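Local atomic coordinates of actibind (Aspergillus niger, PDB entry 3D3Z), a protein that cleaves RNA as a secreted T2-family ribonuclease, probably without strict base specificity but with a preference for adenylic acid. Residues T33-Y38 with T49-W54. Sequence-based numbering, arbitrary orientation.
Sequences TQFWDY and TIHGLW. With D3Z (1-(5-deoxy-beta-L-xylofuranosyl)pyrimidine-2,4(1H,3H)-dione), chain E.
T33 faces both H51 and G52 across an antiparallel strand pair, which makes a classic beta bulge: T33 O accepts H51 N at 3.0 Å and, weakly, G52 N, while T33 N donates to G52 O. T33 CG2 lies over one face of the W54 indole, 3.5 Å from the centroid of its six-membered ring. A chi1 of 61° turns OG1 instead toward the bulge, where H51 CB is 3.2 Å from T33 OG1. At Q34, paired with I50 without hydrogen bonds, the side chains diverge; Q34 O receives a bond from a water that also lies in the plane of the H51 imidazole, 2.8 Å from ND1. F35 and T49 form a hydrogen-bonded pair, F35 N to T49 O and T49 N to F35 O. The F35 ring forms an offset stack with H51, planes at 21°, and its CZ lies over the centre of the imidazole, 3.2 Å from ND1. On the opposite imidazole face the indole brings its edge, W54 CZ2 offset toward the rim, so the predicted active-site histidine lies between the F35 ring and this edge. H51 takes CG anti to its backbone N (chi1 -172°), bringing the ring between them. The ligand lies against F35 and H51, with approaches too short to be taken literally. Past the strand, a second water joins F35 O, D37 N and T49 OG1, and D37 borders the ligand, which is hydrogen-bonded to Y98 N. Strand 195-206 flanks strand 29-35 on its other edge. Q34 and I50 pack against helix 134-147, while F35 and H51 meet helix 104-116, where W54 NE1 bonds to E111 and the indole stacks on H115, both predicted active-site residues.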
ATOM      1  N   THR A  33       2.341   0.153   0.350  1.00 17.81           N
ATOM      2  CA  THR A  33       3.438  -0.549   1.051  1.00 17.56           C
ATOM      3  C   THR A  33       3.256  -2.066   0.937  1.00 17.44           C
ATOM      4  O   THR A  33       2.125  -2.569   0.889  1.00 15.59           O
ATOM      5  CB  THR A  33       3.527  -0.118   2.510  1.00 16.89           C
ATOM      6  OG1 THR A  33       2.305  -0.442   3.177  1.00 19.03           O
ATOM      7  CG2 THR A  33       3.743   1.367   2.564  1.00 15.03           C
ATOM      8  N   GLN A  34       4.379  -2.781   0.854  1.00 16.01           N
ATOM      9  CA  GLN A  34       4.388  -4.211   0.674  1.00 16.21           C
ATOM     10  C   GLN A  34       5.370  -4.957   1.602  1.00 16.52           C
ATOM     11  O   GLN A  34       6.341  -4.390   2.079  1.00 16.87           O
ATOM     12  CB  GLN A  34       4.744  -4.510  -0.785  1.00 17.58           C
ATOM     13  CG  GLN A  34       3.823  -3.888  -1.791  1.00 19.17           C
ATOM     14  CD  GLN A  34       4.188  -4.229  -3.220  1.00 16.52           C
ATOM     15  OE1 GLN A  34       5.012  -5.139  -3.469  1.00 20.04           O
ATOM     16  NE2 GLN A  34       3.494  -3.595  -4.169  1.00 16.34           N
ATOM     17  N   PHE A  35       5.122  -6.245   1.824  1.00 14.92           N
ATOM     18  CA  PHE A  35       6.001  -7.102   2.600  1.00 16.32           C
ATOM     19  C   PHE A  35       6.557  -8.258   1.790  1.00 16.41           C
ATOM     20  O   PHE A  35       5.876  -8.755   0.936  1.00 16.82           O
ATOM     21  CB  PHE A  35       5.169  -7.814   3.658  1.00 17.03           C
ATOM     22  CG  PHE A  35       4.885  -6.994   4.848  1.00 20.27           C
ATOM     23  CD1 PHE A  35       5.892  -6.289   5.462  1.00 21.99           C
ATOM     24  CD2 PHE A  35       3.614  -6.982   5.416  1.00 20.07           C
ATOM     25  CE1 PHE A  35       5.642  -5.585   6.593  1.00 21.10           C
ATOM     26  CE2 PHE A  35       3.377  -6.260   6.554  1.00 21.44           C
ATOM     27  CZ  PHE A  35       4.385  -5.567   7.135  1.00 21.68           C
ATOM     28  N   TRP A  36       7.772  -8.675   2.138  1.00 17.98           N
ATOM     29  CA  TRP A  36       8.329  -9.982   1.785  1.00 17.74           C
ATOM     30  C   TRP A  36       8.488 -10.800   3.105  1.00 18.64           C
ATOM     31  O   TRP A  36       9.459 -10.614   3.874  1.00 17.86           O
ATOM     32  CB  TRP A  36       9.671  -9.794   1.014  1.00 18.04           C
ATOM     33  CG  TRP A  36      10.249 -11.084   0.581  1.00 17.88           C
ATOM     34  CD1 TRP A  36      11.341 -11.760   1.130  1.00 18.79           C
ATOM     35  CD2 TRP A  36       9.771 -11.894  -0.484  1.00 20.57           C
ATOM     36  NE1 TRP A  36      11.530 -12.945   0.464  1.00 19.14           N
ATOM     37  CE2 TRP A  36      10.611 -13.038  -0.550  1.00 19.52           C
ATOM     38  CE3 TRP A  36       8.733 -11.758  -1.417  1.00 19.16           C
ATOM     39  CZ2 TRP A  36      10.414 -14.041  -1.479  1.00 19.43           C
ATOM     40  CZ3 TRP A  36       8.545 -12.769  -2.356  1.00 18.74           C
ATOM     41  CH2 TRP A  36       9.386 -13.888  -2.382  1.00 19.14           C
ATOM     42  N   ASP A  37       7.503 -11.647   3.413  1.00 18.41           N
ATOM     43  CA  ASP A  37       7.461 -12.394   4.649  1.00 18.78           C
ATOM     44  C   ASP A  37       8.042 -13.779   4.368  1.00 19.02           C
ATOM     45  O   ASP A  37       7.442 -14.573   3.649  1.00 17.71           O
ATOM     46  CB  ASP A  37       6.018 -12.521   5.186  1.00 19.29           C
ATOM     47  CG  ASP A  37       5.428 -11.202   5.714  1.00 21.08           C
ATOM     48  OD1 ASP A  37       6.174 -10.241   6.015  1.00 25.81           O
ATOM     49  OD2 ASP A  37       4.162 -11.131   5.840  1.00 19.34           O
ATOM     50  N   TYR A  38       9.264 -14.049   4.868  1.00 18.92           N
ATOM     51  CA  TYR A  38       9.977 -15.346   4.623  1.00 19.52           C
ATOM     52  C   TYR A  38      10.095 -16.233   5.904  1.00 19.12           C
ATOM     53  O   TYR A  38      10.100 -17.504   5.846  1.00 17.84           O
ATOM     54  CB  TYR A  38      11.358 -15.067   3.963  1.00 20.16           C
ATOM     55  CG  TYR A  38      12.197 -14.182   4.819  1.00 18.53           C
ATOM     56  CD1 TYR A  38      12.171 -12.787   4.643  1.00 16.81           C
ATOM     57  CD2 TYR A  38      12.903 -14.704   5.911  1.00 22.32           C
ATOM     58  CE1 TYR A  38      12.861 -11.943   5.497  1.00 20.49           C
ATOM     59  CE2 TYR A  38      13.623 -13.862   6.766  1.00 20.74           C
ATOM     60  CZ  TYR A  38      13.614 -12.488   6.537  1.00 18.64           C
ATOM     61  OH  TYR A  38      14.279 -11.663   7.422  1.00 22.04           O
ATOM     62  N   THR A  49       3.413  -9.396  -0.734  1.00 16.74           N
ATOM     63  CA  THR A  49       2.068  -9.188  -0.171  1.00 16.81           C
ATOM     64  C   THR A  49       1.861  -7.726   0.256  1.00 15.29           C
ATOM     65  O   THR A  49       2.798  -6.933   0.334  1.00 16.28           O
ATOM     66  CB  THR A  49       1.847 -10.111   1.005  1.00 14.67           C
ATOM     67  OG1 THR A  49       2.906  -9.983   1.947  1.00 15.35           O
ATOM     68  CG2 THR A  49       1.808 -11.559   0.520  1.00 15.27           C
ATOM     69  N   ILE A  50       0.604  -7.378   0.538  1.00 14.90           N
ATOM     70  CA  ILE A  50       0.183  -6.060   0.929  1.00 13.30           C
ATOM     71  C   ILE A  50       0.451  -5.829   2.404  1.00 13.27           C
ATOM     72  O   ILE A  50       0.180  -6.666   3.259  1.00 14.88           O
ATOM     73  CB  ILE A  50      -1.387  -5.796   0.702  1.00 10.09           C
ATOM     74  CG1 ILE A  50      -1.767  -5.990  -0.795  1.00 13.34           C
ATOM     75  CG2 ILE A  50      -1.791  -4.411   1.252  1.00 11.80           C
ATOM     76  CD1 ILE A  50      -3.294  -6.185  -1.114  1.00 13.15           C
ATOM     77  N   HIS A  51       1.002  -4.674   2.685  1.00 15.69           N
ATOM     78  CA  HIS A  51       1.038  -4.119   4.021  1.00 15.86           C
ATOM     79  C   HIS A  51      -0.131  -3.118   4.172  1.00 16.00           C
ATOM     80  O   HIS A  51      -0.935  -3.228   5.068  1.00 14.83           O
ATOM     81  CB  HIS A  51       2.402  -3.458   4.282  1.00 16.11           C
ATOM     82  CG  HIS A  51       2.628  -3.021   5.708  1.00 15.85           C
ATOM     83  ND1 HIS A  51       3.856  -2.559   6.139  1.00 17.05           N
ATOM     84  CD2 HIS A  51       1.816  -3.000   6.797  1.00 18.79           C
ATOM     85  CE1 HIS A  51       3.781  -2.258   7.429  1.00 15.97           C
ATOM     86  NE2 HIS A  51       2.559  -2.541   7.856  1.00 18.87           N
ATOM     87  N   GLY A  52      -0.177  -2.133   3.303  1.00 17.30           N
ATOM     88  CA  GLY A  52      -1.232  -1.104   3.314  1.00 17.55           C
ATOM     89  C   GLY A  52      -1.163  -0.007   2.270  1.00 17.55           C
ATOM     90  O   GLY A  52      -0.504  -0.134   1.243  1.00 18.09           O
ATOM     91  N   LEU A  53      -1.891   1.064   2.571  1.00 18.22           N
ATOM     92  CA  LEU A  53      -1.918   2.309   1.836  1.00 18.92           C
ATOM     93  C   LEU A  53      -1.969   3.429   2.871  1.00 19.38           C
ATOM     94  O   LEU A  53      -2.883   3.472   3.670  1.00 20.14           O
ATOM     95  CB  LEU A  53      -3.140   2.346   0.894  1.00 20.29           C
ATOM     96  CG  LEU A  53      -3.295   3.644   0.060  1.00 18.68           C
ATOM     97  CD1 LEU A  53      -2.138   3.831  -0.989  1.00 15.72           C
ATOM     98  CD2 LEU A  53      -4.698   3.628  -0.634  1.00 18.82           C
ATOM     99  N   TRP A  54      -0.956   4.291   2.879  1.00 18.86           N
ATOM    100  CA  TRP A  54      -0.746   5.258   3.931  1.00 19.68           C
ATOM    101  C   TRP A  54      -0.677   6.647   3.365  1.00 19.82           C
ATOM    102  O   TRP A  54       0.110   6.895   2.423  1.00 18.54           O
ATOM    103  CB  TRP A  54       0.595   5.019   4.679  1.00 19.73           C
ATOM    104  CG  TRP A  54       0.851   3.642   5.164  1.00 18.31           C
ATOM    105  CD1 TRP A  54      -0.077   2.653   5.438  1.00 18.44           C
ATOM    106  CD2 TRP A  54       2.116   3.099   5.495  1.00 19.07           C
ATOM    107  NE1 TRP A  54       0.568   1.497   5.848  1.00 19.54           N
ATOM    108  CE2 TRP A  54       1.913   1.756   5.926  1.00 16.08           C
ATOM    109  CE3 TRP A  54       3.416   3.595   5.443  1.00 20.01           C
ATOM    110  CZ2 TRP A  54       2.974   0.905   6.291  1.00 18.37           C
ATOM    111  CZ3 TRP A  54       4.481   2.744   5.829  1.00 19.40           C
ATOM    112  CH2 TRP A  54       4.246   1.413   6.238  1.00 18.43           C
TER
HETATM  113  N1  D3Z E 252       2.503  -7.245  10.728  0.50 41.40           N
HETATM  114  C2  D3Z E 252       1.316  -8.004  10.715  0.50 40.68           C
HETATM  115  N3  D3Z E 252       1.076  -8.826   9.699  0.50 40.48           N
HETATM  116  C4  D3Z E 252       1.922  -8.949   8.675  0.50 40.63           C
HETATM  117  C5  D3Z E 252       3.076  -8.211   8.681  0.50 41.14           C
HETATM  118  C6  D3Z E 252       3.365  -7.348   9.729  0.50 41.09           C
HETATM  119  O2  D3Z E 252       0.483  -7.927  11.642  0.50 40.41           O
HETATM  120  O4  D3Z E 252       1.714  -9.723   7.718  0.50 40.47           O
HETATM  121  C1' D3Z E 252       2.786  -6.335  11.809  0.50 41.89           C
HETATM  122  C2' D3Z E 252       1.438  -5.963  12.394  0.50 44.08           C
HETATM  123  O2' D3Z E 252       1.306  -6.524  13.713  0.50 45.72           O
HETATM  124  C3' D3Z E 252       1.358  -4.449  12.324  0.50 43.14           C
HETATM  125  C4' D3Z E 252       2.669  -3.963  11.734  0.50 44.13           C
HETATM  126  O3' D3Z E 252       0.292  -4.042  11.482  0.50 43.55           O
HETATM  127  O4' D3Z E 252       3.394  -5.133  11.305  0.50 44.33           O
HETATM  128  C5' D3Z E 252       2.387  -2.995  10.591  0.50 43.85           C
HETATM  129  O   HOH W   1       5.837  -2.382   4.217  1.00 19.58           O
HETATM  130  O   HOH W   2       4.962 -11.728   1.823  1.00 14.91           O